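Local coordinates for post-proline cleaving enzyme (Rickettsia typhi, PDB 4HVT), which probably acts as a serine-type oligopeptidase of the prolyl oligopeptidase family, hydrolysing peptides on the carboxyl side of proline, at residues 526-529 / 530-533; 534-537 / 538-541; 546-549 / 550-553; 621-624 / 625-628. One frame throughout, in Å; residues are numbered along the deposited sequence.

Contact 1. Residues 526-529 / 530-533; sequences WHKS and AQGI
The Gln531 chain passes the imidazole of His527 at a slant beside the end of a short helix, with CB over one face of the ring and the carboxamide near CE1, the ring and amide planes only 20° apart. OE1 of Gln531 comes within 3.4 Å of His527 CE1, and Gln531 CD follows at 3.5 Å from the same carbon, so this is packing of two flat polar groups. An extended chain, with CG of Gln531 turned away from its own backbone N (chi1 -169°), carries the amide to the ring. Lys528 runs alongside Gln531 and points the same way, its CG 3.6 Å from Gln531 OE1. A type I beta turn from Lys528 to Gln531 leads the chain out of helix 524-528, within the part of the chain that has the alpha/beta-hydrolase fold. The backbone N of Ala530 bonds to His527 O at 3.0 Å, and Gln531 N makes a weak bond to Lys528 O. Flat groups with donors and acceptors at their rims suit this place beside the buried His527, because each can pack by its flat side and still bond outward: His527 reaches Glu610 through NE2 and Arg307 through ND1, while Gln531 NE2 bonds to Thr609 O and OE1 makes a weak bond to Arg307 NH2. Lys528 NZ goes to the backbone of Arg307, and Ser529 OG turns back to Glu525 O.

Contact 2. Residues 534-537 / 538-541; sequences KRQT and AFND
Arg535 O is held by two backbone donors, Ala538 N at 2.9 Å and Phe539 N at 3.5 Å, both bonds weak. The same oxygen sits over the centre of the Phe539 ring, 3.6 Å above its plane, so the phenyl group lies across the carbonyl where helix 536-551 begins. The Arg535 side chain crosses Phe539 at about a right angle. Its CD rests 3.9 Å from Phe539 CZ and the guanidinium plane stands 85° to the ring; aliphatic carbons therefore meet the aromatic group, while NH1 runs on to Ala530 O and NH2 to Glu610 and Asn567. Gln536 comes to the edge of the same ring with CD in its plane. A bend at chi2 (69°) swings the Gln536 amide forward along the helix, where NE2 gives an almost straight bond of 3.0 Å to Asn540 OD1. That oxygen lies in the amide plane of Gln536, yet the donor stands well above the carbonyl plane of Asn540. Regular i to i+4 backbone bonds, Asn540 N to Gln536 O and Asp541 N to Thr537 O, carry the helix onward. Gln536 OE1 turns to Gln578, and Asp541 points its carboxylate to Ser456 and Arg517. Phenylalanine suits its buried place between this helix and Leu571 and Val574 of helix 567-578. The chemistry implies a division of labour: the long polar residues lend carbon to the ring and send their polar ends to partners beyond it, which probably limits how freely they rotate.

Contact 3. Residues 546-549 / 550-553; sequences SEEL and IKQN
A Schellman motif closes helix 536-551, and the last turn of that helix is where 546-549 meets 550-553. Three i to i+4 bonds lead into it: Ile550 N to Ser546 O, Lys551 N to Glu547 O at 2.8 Å, and Gln552 N to Glu548 O at 3.0 Å. Glu548 reaches two residues of the following segment with its side chain. A bend at chi2 (75°) folds its carboxylate along the helix, so that the two oxygens serve different neighbours. OE2 comes to 3.6 Å from Gln552 NE2, with the carboxylate and amide planes 30° apart, a polar approach rather than a hydrogen bond. OE1 lies 4.0 Å from Lys551 CD and so touches the aliphatic part of that chain; Lys551 NZ remains 6.4 Å from it, although the opposite charges may still attract weakly. Gln552 also lays its CG 3.3 Å from Glu548 O, alongside the backbone bond. On another side of the helix, Ile550 packs CG1 and CD1 near Ser546 O and meets Pro557. Leucine suits the buried position of Leu549 against Tyr464 of strand 461-469. Asn553 is the C-prime residue, and asparagine tolerates the positive phi needed there better than most residues with a side chain: its N bonds to Ile550 O while Ile554 N reaches Leu549 O, the paired backbone bonds that define a Schellman C-cap.

Contact 4. Residues 621-624 / 625-628; sequences LHIK and KYAP
Ile623 O accepts two backbone bonds, from Tyr626 N at 3.1 Å and Ala627 N at 2.9 Å, and this doubly gripped carbonyl marks the C-terminal end of helix 617-626 in the alpha/beta-hydrolase part of the chain. The two donors use it differently: Ala627 N arrives nearly along the C=O direction, whereas Tyr626 N stands above the carbonyl plane. The packed side of the turn gathers here. The Tyr626 ring lies with one face over Ile623 O, which sits 3.7 Å above the plane and over the ring centre. Chi1 of Tyr626 (71°) sets its CG between its own backbone N and carbonyl carbon, folding the ring back over the preceding turn. Ile623 slants across Tyr626, its CG1 3.9 Å from Tyr626 OH, and Ile623 CG2 meets Ala627 CB at 4.2 Å; the small alanine fits beside the branched chain. Beyond these residues, the tyrosine packs on Val574 and Gln578 of helix 567-578. The other side is looser and wet. His622 and Lys625 run side by side, pointing the same way, and the long lysine lays its CG 3.5 Å from Leu621 O. A flexible lysine suits this exposed position, since its aliphatic length can follow the helix while its ammonium group stays hydrated. A single water joins the two polar ends, accepting from Lys625 NZ at 3.0 Å and lying 2.8 Å from His622 ND1.

From the N terminus, contact 1 turns the chain as helix 524-528 gives out, and contact 2 follows at once as helix 536-551 begins; their centres are about 8 Å apart, and Ser529 O against Thr537 CB and Ala530 CB against Ala538 N pack them together. Contact 3 closes the far end of that second helix, its centre about 18 Å from that of contact 2. Contact 4, much later in the chain, ends helix 617-626 but folds back beside the earlier pair: Ile533 packs on His622, and Phe539 meets the ring of Tyr626 edge-to-face. Each closes only a local turn, and the four stand in series, neither nesting nor crossing.

Contact 1. Residues 526-529 / 530-533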
ATOM      1  N   TRP A 526      -4.126  16.126   9.875  1.00 11.92           N
ATOM      2  CA  TRP A 526      -2.848  16.169   9.161  1.00 11.70           C
ATOM      3  C   TRP A 526      -3.063  15.982   7.670  1.00 11.35           C
ATOM      4  O   TRP A 526      -2.433  16.649   6.857  1.00 11.35           O
ATOM      5  CB  TRP A 526      -1.898  15.088   9.706  1.00 11.41           C
ATOM      6  CG  TRP A 526      -0.432  15.290   9.439  1.00 11.61           C
ATOM      7  CD1 TRP A 526       0.371  14.509   8.688  1.00 11.30           C
ATOM      8  CD2 TRP A 526       0.381  16.319   9.948  1.00 12.45           C
ATOM      9  NE1 TRP A 526       1.643  14.988   8.685  1.00 11.95           N
ATOM     10  CE2 TRP A 526       1.680  16.119   9.444  1.00 12.53           C
ATOM     11  CE3 TRP A 526       0.143  17.413  10.794  1.00 13.26           C
ATOM     12  CZ2 TRP A 526       2.751  16.937   9.797  1.00 13.39           C
ATOM     13  CZ3 TRP A 526       1.203  18.250  11.105  1.00 13.96           C
ATOM     14  CH2 TRP A 526       2.486  18.007  10.606  1.00 13.95           C
ATOM     15  N   HIS A 527      -4.058  15.161   7.327  1.00 11.17           N
ATOM     16  CA  HIS A 527      -4.463  14.920   5.944  1.00 11.01           C
ATOM     17  C   HIS A 527      -5.235  16.109   5.369  1.00 11.69           C
ATOM     18  O   HIS A 527      -4.905  16.659   4.289  1.00 12.48           O
ATOM     19  CB  HIS A 527      -5.292  13.646   5.880  1.00 10.46           C
ATOM     20  CG  HIS A 527      -5.923  13.422   4.544  1.00 10.49           C
ATOM     21  ND1 HIS A 527      -7.243  13.073   4.412  1.00 10.59           N
ATOM     22  CD2 HIS A 527      -5.453  13.589   3.274  1.00 10.41           C
ATOM     23  CE1 HIS A 527      -7.563  13.050   3.124  1.00 10.62           C
ATOM     24  NE2 HIS A 527      -6.491  13.324   2.414  1.00 10.32           N
ATOM     25  N   LYS A 528      -6.291  16.469   6.075  1.00 12.32           N
ATOM     26  CA  LYS A 528      -7.236  17.521   5.622  1.00 13.06           C
ATOM     27  C   LYS A 528      -6.508  18.835   5.375  1.00 13.79           C
ATOM     28  O   LYS A 528      -6.911  19.605   4.476  1.00 13.66           O
ATOM     29  CB  LYS A 528      -8.342  17.695   6.672  1.00 13.76           C
ATOM     30  CG  LYS A 528      -9.349  16.555   6.673  1.00 14.36           C
ATOM     31  CD  LYS A 528     -10.313  16.652   7.853  1.00 16.13           C
ATOM     32  CE  LYS A 528     -10.995  15.328   8.167  1.00 17.10           C
ATOM     33  NZ  LYS A 528     -12.184  15.555   9.049  1.00 18.60           N
ATOM     34  N   SER A 529      -5.430  19.091   6.135  1.00 14.09           N
ATOM     35  CA  SER A 529      -4.620  20.281   5.981  1.00 15.22           C
ATOM     36  C   SER A 529      -3.995  20.513   4.596  1.00 14.46           C
ATOM     37  O   SER A 529      -3.627  21.657   4.280  1.00 15.24           O
ATOM     38  CB  SER A 529      -3.477  20.271   7.020  1.00 16.39           C
ATOM     39  OG  SER A 529      -4.089  20.634   8.268  1.00 20.50           O
ATOM     40  N   ALA A 530      -3.807  19.442   3.835  1.00 13.48           N
ATOM     41  CA  ALA A 530      -3.247  19.473   2.483  1.00 13.36           C
ATOM     42  C   ALA A 530      -4.121  18.768   1.461  1.00 12.86           C
ATOM     43  O   ALA A 530      -3.672  18.419   0.371  1.00 12.50           O
ATOM     44  CB  ALA A 530      -1.827  18.930   2.468  1.00 13.23           C
ATOM     45  N   GLN A 531      -5.398  18.628   1.802  1.00 12.93           N
ATOM     46  CA  GLN A 531      -6.351  17.968   0.922  1.00 13.03           C
ATOM     47  C   GLN A 531      -6.966  18.933  -0.104  1.00 13.66           C
ATOM     48  O   GLN A 531      -7.187  20.110   0.161  1.00 14.12           O
ATOM     49  CB  GLN A 531      -7.435  17.302   1.759  1.00 12.90           C
ATOM     50  CG  GLN A 531      -8.333  16.379   0.991  1.00 12.90           C
ATOM     51  CD  GLN A 531      -9.392  15.744   1.884  1.00 13.20           C
ATOM     52  OE1 GLN A 531      -9.398  15.925   3.114  1.00 13.34           O
ATOM     53  NE2 GLN A 531     -10.364  15.059   1.255  1.00 13.42           N
ATOM     54  N   GLY A 532      -7.259  18.425  -1.296  1.00 13.88           N
ATOM     55  CA  GLY A 532      -7.958  19.224  -2.279  1.00 14.16           C
ATOM     56  C   GLY A 532      -7.157  20.448  -2.721  1.00 15.03           C
ATOM     57  O   GLY A 532      -5.976  20.340  -3.039  1.00 15.45           O
ATOM     58  N   ILE A 533      -7.772  21.596  -2.630  1.00 15.46           N
ATOM     59  CA  ILE A 533      -7.153  22.855  -3.060  1.00 16.27           C
ATOM     60  C   ILE A 533      -6.087  23.322  -2.058  1.00 16.16           C
ATOM     61  O   ILE A 533      -5.463  24.323  -2.295  1.00 16.23           O
ATOM     62  CB  ILE A 533      -8.178  23.999  -3.270  1.00 17.27           C
ATOM     63  CG1 ILE A 533      -8.995  24.352  -2.024  1.00 17.94           C
ATOM     64  CG2 ILE A 533      -9.160  23.677  -4.386  1.00 17.44           C
ATOM     65  CD1 ILE A 533      -9.918  25.574  -2.203  1.00 19.42           C
TER

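Contact 2. Residues 534-537 / 538-541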
ATOM      1  N   LYS A 534      -5.949  22.620  -0.920  1.00 15.65           N
ATOM      2  CA  LYS A 534      -4.881  22.931   0.035  1.00 16.24           C
ATOM      3  C   LYS A 534      -3.624  22.124  -0.246  1.00 15.30           C
ATOM      4  O   LYS A 534      -2.691  22.121   0.558  1.00 14.72           O
ATOM      5  CB  LYS A 534      -5.345  22.656   1.455  1.00 17.06           C
ATOM      6  CG  LYS A 534      -6.456  23.539   1.941  1.00 19.33           C
ATOM      7  CD  LYS A 534      -6.962  23.103   3.302  1.00 20.97           C
ATOM      8  CE  LYS A 534      -8.086  24.006   3.739  1.00 24.85           C
ATOM      9  NZ  LYS A 534      -8.227  23.870   5.212  1.00 29.28           N
ATOM     10  N   ARG A 535      -3.553  21.495  -1.408  1.00 14.50           N
ATOM     11  CA  ARG A 535      -2.395  20.619  -1.675  1.00 13.73           C
ATOM     12  C   ARG A 535      -1.041  21.323  -1.558  1.00 14.06           C
ATOM     13  O   ARG A 535      -0.029  20.691  -1.184  1.00 13.69           O
ATOM     14  CB  ARG A 535      -2.467  19.932  -3.053  1.00 13.63           C
ATOM     15  CG  ARG A 535      -2.770  18.429  -3.001  1.00 12.77           C
ATOM     16  CD  ARG A 535      -1.651  17.658  -2.315  1.00 12.47           C
ATOM     17  NE  ARG A 535      -1.745  16.204  -2.527  1.00 11.75           N
ATOM     18  CZ  ARG A 535      -2.571  15.399  -1.856  1.00 11.22           C
ATOM     19  NH1 ARG A 535      -3.368  15.871  -0.924  1.00 11.19           N
ATOM     20  NH2 ARG A 535      -2.595  14.117  -2.169  1.00 10.88           N
ATOM     21  N   GLN A 536      -1.006  22.606  -1.913  1.00 14.37           N
ATOM     22  CA  GLN A 536       0.260  23.335  -1.779  1.00 15.02           C
ATOM     23  C   GLN A 536       0.897  23.274  -0.396  1.00 15.35           C
ATOM     24  O   GLN A 536       2.136  23.412  -0.275  1.00 16.24           O
ATOM     25  CB  GLN A 536       0.060  24.788  -2.234  1.00 15.52           C
ATOM     26  CG  GLN A 536       1.339  25.574  -2.283  1.00 15.98           C
ATOM     27  CD  GLN A 536       2.278  25.102  -3.404  1.00 16.00           C
ATOM     28  OE1 GLN A 536       1.861  24.824  -4.506  1.00 16.00           O
ATOM     29  NE2 GLN A 536       3.566  25.003  -3.102  1.00 16.34           N
ATOM     30  N   THR A 537       0.101  23.029   0.648  1.00 15.43           N
ATOM     31  CA  THR A 537       0.614  22.873   1.986  1.00 15.24           C
ATOM     32  C   THR A 537       1.572  21.639   2.063  1.00 14.65           C
ATOM     33  O   THR A 537       2.664  21.742   2.633  1.00 14.94           O
ATOM     34  CB  THR A 537      -0.545  22.805   3.005  1.00 15.44           C
ATOM     35  OG1 THR A 537      -1.164  24.085   3.106  1.00 16.70           O
ATOM     36  CG2 THR A 537      -0.057  22.353   4.416  1.00 15.47           C
ATOM     37  N   ALA A 538       1.208  20.533   1.435  1.00 13.45           N
ATOM     38  CA  ALA A 538       2.072  19.355   1.402  1.00 12.75           C
ATOM     39  C   ALA A 538       3.400  19.705   0.749  1.00 13.26           C
ATOM     40  O   ALA A 538       4.467  19.352   1.249  1.00 13.25           O
ATOM     41  CB  ALA A 538       1.404  18.199   0.650  1.00 12.03           C
ATOM     42  N   PHE A 539       3.330  20.405  -0.367  1.00 13.45           N
ATOM     43  CA  PHE A 539       4.494  20.714  -1.135  1.00 14.13           C
ATOM     44  C   PHE A 539       5.432  21.659  -0.345  1.00 14.90           C
ATOM     45  O   PHE A 539       6.620  21.455  -0.321  1.00 15.00           O
ATOM     46  CB  PHE A 539       4.137  21.301  -2.494  1.00 14.36           C
ATOM     47  CG  PHE A 539       3.057  20.519  -3.274  1.00 13.56           C
ATOM     48  CD1 PHE A 539       2.997  19.128  -3.273  1.00 13.04           C
ATOM     49  CD2 PHE A 539       2.134  21.187  -4.054  1.00 13.95           C
ATOM     50  CE1 PHE A 539       2.024  18.421  -3.966  1.00 12.59           C
ATOM     51  CE2 PHE A 539       1.179  20.478  -4.762  1.00 13.37           C
ATOM     52  CZ  PHE A 539       1.125  19.095  -4.722  1.00 12.85           C
ATOM     53  N   ASN A 540       4.842  22.653   0.323  1.00 15.52           N
ATOM     54  CA  ASN A 540       5.590  23.571   1.166  1.00 16.10           C
ATOM     55  C   ASN A 540       6.302  22.816   2.286  1.00 15.98           C
ATOM     56  O   ASN A 540       7.450  23.123   2.589  1.00 16.32           O
ATOM     57  CB  ASN A 540       4.673  24.613   1.784  1.00 16.76           C
ATOM     58  CG  ASN A 540       4.155  25.606   0.763  1.00 17.49           C
ATOM     59  OD1 ASN A 540       4.670  25.709  -0.351  1.00 18.08           O
ATOM     60  ND2 ASN A 540       3.157  26.367   1.160  1.00 18.18           N
ATOM     61  N   ASP A 541       5.634  21.822   2.872  1.00 15.43           N
ATOM     62  CA  ASP A 541       6.258  21.006   3.935  1.00 15.17           C
ATOM     63  C   ASP A 541       7.503  20.324   3.403  1.00 15.10           C
ATOM     64  O   ASP A 541       8.525  20.237   4.053  1.00 15.03           O
ATOM     65  CB  ASP A 541       5.290  19.964   4.442  1.00 14.71           C
ATOM     66  CG  ASP A 541       4.184  20.565   5.294  1.00 14.88           C
ATOM     67  OD1 ASP A 541       4.282  21.768   5.572  1.00 15.25           O
ATOM     68  OD2 ASP A 541       3.208  19.841   5.659  1.00 14.45           O
TER

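Contact 3. Residues 546-549 / 550-553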
ATOM      1  N   SER A 546      13.559  20.083   2.745  1.00 16.84           N
ATOM      2  CA  SER A 546      14.657  20.175   1.772  1.00 17.54           C
ATOM      3  C   SER A 546      15.624  21.311   2.197  1.00 18.85           C
ATOM      4  O   SER A 546      16.838  21.129   2.279  1.00 19.20           O
ATOM      5  CB  SER A 546      14.101  20.401   0.351  1.00 17.57           C
ATOM      6  OG  SER A 546      13.310  19.303  -0.104  1.00 16.67           O
ATOM      7  N   GLU A 547      15.064  22.469   2.499  1.00 20.12           N
ATOM      8  CA  GLU A 547      15.857  23.654   2.866  1.00 22.03           C
ATOM      9  C   GLU A 547      16.588  23.453   4.156  1.00 22.46           C
ATOM     10  O   GLU A 547      17.722  23.961   4.312  1.00 22.92           O
ATOM     11  CB  GLU A 547      14.939  24.868   2.999  1.00 23.51           C
ATOM     12  CG  GLU A 547      14.432  25.328   1.651  1.00 24.77           C
ATOM     13  CD  GLU A 547      13.438  26.452   1.727  1.00 27.40           C
ATOM     14  OE1 GLU A 547      12.606  26.492   2.658  1.00 29.51           O
ATOM     15  OE2 GLU A 547      13.452  27.278   0.786  1.00 31.21           O
ATOM     16  N   GLU A 548      15.973  22.732   5.082  1.00 22.59           N
ATOM     17  CA  GLU A 548      16.601  22.486   6.350  1.00 23.50           C
ATOM     18  C   GLU A 548      17.804  21.551   6.192  1.00 22.13           C
ATOM     19  O   GLU A 548      18.822  21.731   6.876  1.00 21.84           O
ATOM     20  CB  GLU A 548      15.585  21.981   7.378  1.00 25.53           C
ATOM     21  CG  GLU A 548      16.160  21.765   8.751  1.00 28.75           C
ATOM     22  CD  GLU A 548      16.423  23.060   9.508  1.00 33.34           C
ATOM     23  OE1 GLU A 548      16.402  24.190   8.923  1.00 39.99           O
ATOM     24  OE2 GLU A 548      16.662  22.959  10.715  1.00 37.08           O
ATOM     25  N   LEU A 549      17.708  20.572   5.294  1.00 20.28           N
ATOM     26  CA  LEU A 549      18.853  19.681   5.036  1.00 20.01           C
ATOM     27  C   LEU A 549      20.066  20.452   4.496  1.00 20.88           C
ATOM     28  O   LEU A 549      21.235  20.155   4.811  1.00 20.44           O
ATOM     29  CB  LEU A 549      18.454  18.598   4.019  1.00 19.61           C
ATOM     30  CG  LEU A 549      17.360  17.626   4.446  1.00 18.66           C
ATOM     31  CD1 LEU A 549      16.987  16.779   3.261  1.00 18.23           C
ATOM     32  CD2 LEU A 549      17.871  16.764   5.596  1.00 18.55           C
ATOM     33  N   ILE A 550      19.750  21.428   3.670  1.00 21.19           N
ATOM     34  CA  ILE A 550      20.774  22.283   3.081  1.00 22.63           C
ATOM     35  C   ILE A 550      21.303  23.231   4.153  1.00 23.78           C
ATOM     36  O   ILE A 550      22.507  23.454   4.222  1.00 24.97           O
ATOM     37  CB  ILE A 550      20.191  23.009   1.839  1.00 22.80           C
ATOM     38  CG1 ILE A 550      19.990  21.979   0.719  1.00 22.32           C
ATOM     39  CG2 ILE A 550      21.100  24.153   1.382  1.00 24.06           C
ATOM     40  CD1 ILE A 550      19.034  22.394  -0.391  1.00 22.55           C
ATOM     41  N   LYS A 551      20.438  23.828   4.969  1.00 24.73           N
ATOM     42  CA  LYS A 551      20.908  24.824   5.981  1.00 26.69           C
ATOM     43  C   LYS A 551      21.871  24.171   6.985  1.00 26.72           C
ATOM     44  O   LYS A 551      22.874  24.765   7.404  1.00 27.13           O
ATOM     45  CB  LYS A 551      19.689  25.429   6.709  1.00 28.16           C
ATOM     46  CG  LYS A 551      19.946  26.607   7.651  1.00 30.45           C
ATOM     47  CD  LYS A 551      18.635  27.388   7.886  1.00 32.39           C
ATOM     48  CE  LYS A 551      18.809  28.581   8.845  1.00 33.63           C
ATOM     49  NZ  LYS A 551      19.765  29.577   8.346  1.00 34.99           N
ATOM     50  N   GLN A 552      21.561  22.938   7.349  1.00 25.92           N
ATOM     51  CA  GLN A 552      22.388  22.204   8.286  1.00 26.95           C
ATOM     52  C   GLN A 552      23.602  21.545   7.689  1.00 26.88           C
ATOM     53  O   GLN A 552      24.250  20.793   8.392  1.00 26.35           O
ATOM     54  CB  GLN A 552      21.584  21.129   8.936  1.00 28.05           C
ATOM     55  CG  GLN A 552      20.498  21.757   9.729  1.00 29.77           C
ATOM     56  CD  GLN A 552      19.954  20.799  10.703  1.00 32.25           C
ATOM     57  OE1 GLN A 552      19.778  19.621  10.400  1.00 33.18           O
ATOM     58  NE2 GLN A 552      19.672  21.286  11.900  1.00 36.63           N
ATOM     59  N   ASN A 553      23.901  21.832   6.422  1.00 26.64           N
ATOM     60  CA  ASN A 553      25.017  21.251   5.709  1.00 27.34           C
ATOM     61  C   ASN A 553      25.125  19.740   5.711  1.00 26.57           C
ATOM     62  O   ASN A 553      26.221  19.157   5.689  1.00 26.76           O
ATOM     63  CB  ASN A 553      26.337  21.893   6.173  1.00 29.36           C
ATOM     64  CG  ASN A 553      26.528  23.249   5.534  1.00 31.84           C
ATOM     65  OD1 ASN A 553      26.870  23.356   4.345  1.00 33.26           O
ATOM     66  ND2 ASN A 553      26.265  24.299   6.300  1.00 33.14           N
TER

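Contact 4. Residues 621-624 / 625-628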
ATOM      1  N   LEU A 621      -8.598  26.444 -10.857  1.00 17.23           N
ATOM      2  CA  LEU A 621      -7.709  27.555 -10.659  1.00 18.78           C
ATOM      3  C   LEU A 621      -6.581  27.230  -9.701  1.00 18.37           C
ATOM      4  O   LEU A 621      -5.430  27.607  -9.961  1.00 18.41           O
ATOM      5  CB  LEU A 621      -8.469  28.801 -10.164  1.00 20.17           C
ATOM      6  CG  LEU A 621      -9.216  29.588 -11.183  1.00 21.71           C
ATOM      7  CD1 LEU A 621     -10.093  30.631 -10.508  1.00 22.77           C
ATOM      8  CD2 LEU A 621      -8.245  30.262 -12.150  1.00 21.96           C
ATOM      9  N   HIS A 622      -6.891  26.510  -8.618  1.00 18.10           N
ATOM     10  CA  HIS A 622      -5.878  26.094  -7.637  1.00 18.26           C
ATOM     11  C   HIS A 622      -5.016  25.011  -8.218  1.00 17.28           C
ATOM     12  O   HIS A 622      -3.808  25.009  -8.047  1.00 17.06           O
ATOM     13  CB  HIS A 622      -6.543  25.650  -6.325  1.00 19.25           C
ATOM     14  CG  HIS A 622      -7.125  26.776  -5.544  1.00 21.53           C
ATOM     15  ND1 HIS A 622      -6.380  27.530  -4.654  1.00 23.96           N
ATOM     16  CD2 HIS A 622      -8.354  27.343  -5.588  1.00 23.08           C
ATOM     17  CE1 HIS A 622      -7.136  28.504  -4.175  1.00 25.39           C
ATOM     18  NE2 HIS A 622      -8.346  28.389  -4.701  1.00 25.58           N
ATOM     19  N   ILE A 623      -5.614  24.059  -8.918  1.00 16.45           N
ATOM     20  CA  ILE A 623      -4.843  22.948  -9.445  1.00 15.84           C
ATOM     21  C   ILE A 623      -3.814  23.469 -10.460  1.00 16.50           C
ATOM     22  O   ILE A 623      -2.675  23.079 -10.487  1.00 15.71           O
ATOM     23  CB  ILE A 623      -5.779  21.893 -10.089  1.00 15.50           C
ATOM     24  CG1 ILE A 623      -6.499  21.064  -9.042  1.00 14.86           C
ATOM     25  CG2 ILE A 623      -5.009  21.013 -11.063  1.00 15.61           C
ATOM     26  CD1 ILE A 623      -7.579  20.216  -9.670  1.00 14.80           C
ATOM     27  N   LYS A 624      -4.228  24.378 -11.347  1.00 17.03           N
ATOM     28  CA  LYS A 624      -3.310  24.929 -12.328  1.00 18.61           C
ATOM     29  C   LYS A 624      -2.137  25.675 -11.724  1.00 18.84           C
ATOM     30  O   LYS A 624      -1.166  25.801 -12.397  1.00 18.91           O
ATOM     31  CB  LYS A 624      -4.055  25.884 -13.304  1.00 19.84           C
ATOM     32  CG  LYS A 624      -4.943  25.117 -14.278  1.00 20.78           C
ATOM     33  CD  LYS A 624      -5.938  26.000 -15.039  1.00 22.80           C
ATOM     34  CE  LYS A 624      -5.270  26.945 -15.978  1.00 24.57           C
ATOM     35  NZ  LYS A 624      -6.287  27.718 -16.752  1.00 25.85           N
ATOM     36  N   LYS A 625      -2.220  26.192 -10.504  1.00 19.18           N
ATOM     37  CA  LYS A 625      -1.076  26.856  -9.908  1.00 19.92           C
ATOM     38  C   LYS A 625       0.114  25.901  -9.676  1.00 19.00           C
ATOM     39  O   LYS A 625       1.291  26.348  -9.657  1.00 19.86           O
ATOM     40  CB  LYS A 625      -1.416  27.549  -8.599  1.00 21.33           C
ATOM     41  CG  LYS A 625      -2.353  28.726  -8.727  1.00 24.35           C
ATOM     42  CD  LYS A 625      -2.717  29.232  -7.343  1.00 27.15           C
ATOM     43  CE  LYS A 625      -3.998  30.063  -7.360  1.00 30.79           C
ATOM     44  NZ  LYS A 625      -4.374  30.364  -5.940  1.00 33.25           N
ATOM     45  N   TYR A 626      -0.177  24.614  -9.485  1.00 17.33           N
ATOM     46  CA  TYR A 626       0.871  23.654  -9.205  1.00 16.56           C
ATOM     47  C   TYR A 626       1.049  22.590 -10.237  1.00 16.24           C
ATOM     48  O   TYR A 626       2.147  21.969 -10.271  1.00 16.23           O
ATOM     49  CB  TYR A 626       0.740  23.011  -7.824  1.00 15.96           C
ATOM     50  CG  TYR A 626      -0.415  22.041  -7.654  1.00 14.92           C
ATOM     51  CD1 TYR A 626      -0.348  20.773  -8.187  1.00 14.57           C
ATOM     52  CD2 TYR A 626      -1.546  22.391  -6.917  1.00 15.00           C
ATOM     53  CE1 TYR A 626      -1.385  19.863  -8.019  1.00 14.26           C
ATOM     54  CE2 TYR A 626      -2.595  21.484  -6.755  1.00 14.66           C
ATOM     55  CZ  TYR A 626      -2.490  20.212  -7.265  1.00 14.26           C
ATOM     56  OH  TYR A 626      -3.566  19.347  -7.064  1.00 13.95           O
ATOM     57  N   ALA A 627       0.029  22.340 -11.064  1.00 15.78           N
ATOM     58  CA  ALA A 627       0.061  21.199 -11.966  1.00 15.57           C
ATOM     59  C   ALA A 627       1.350  21.272 -12.805  1.00 16.30           C
ATOM     60  O   ALA A 627       1.566  22.270 -13.449  1.00 16.62           O
ATOM     61  CB  ALA A 627      -1.181  21.183 -12.848  1.00 15.80           C
ATOM     62  N   PRO A 628       2.195  20.218 -12.775  1.00 16.18           N
ATOM     63  CA  PRO A 628       3.517  20.373 -13.460  1.00 17.22           C
ATOM     64  C   PRO A 628       3.406  20.692 -14.934  1.00 18.16           C
ATOM     65  O   PRO A 628       4.193  21.523 -15.445  1.00 20.09           O
ATOM     66  CB  PRO A 628       4.214  19.013 -13.217  1.00 16.74           C
ATOM     67  CG  PRO A 628       3.528  18.452 -12.048  1.00 15.89           C
ATOM     68  CD  PRO A 628       2.090  18.972 -12.023  1.00 15.64           C
TER
HETATM   69  O   HOH W   1      -3.615  27.984  -4.279  1.00 26.25           O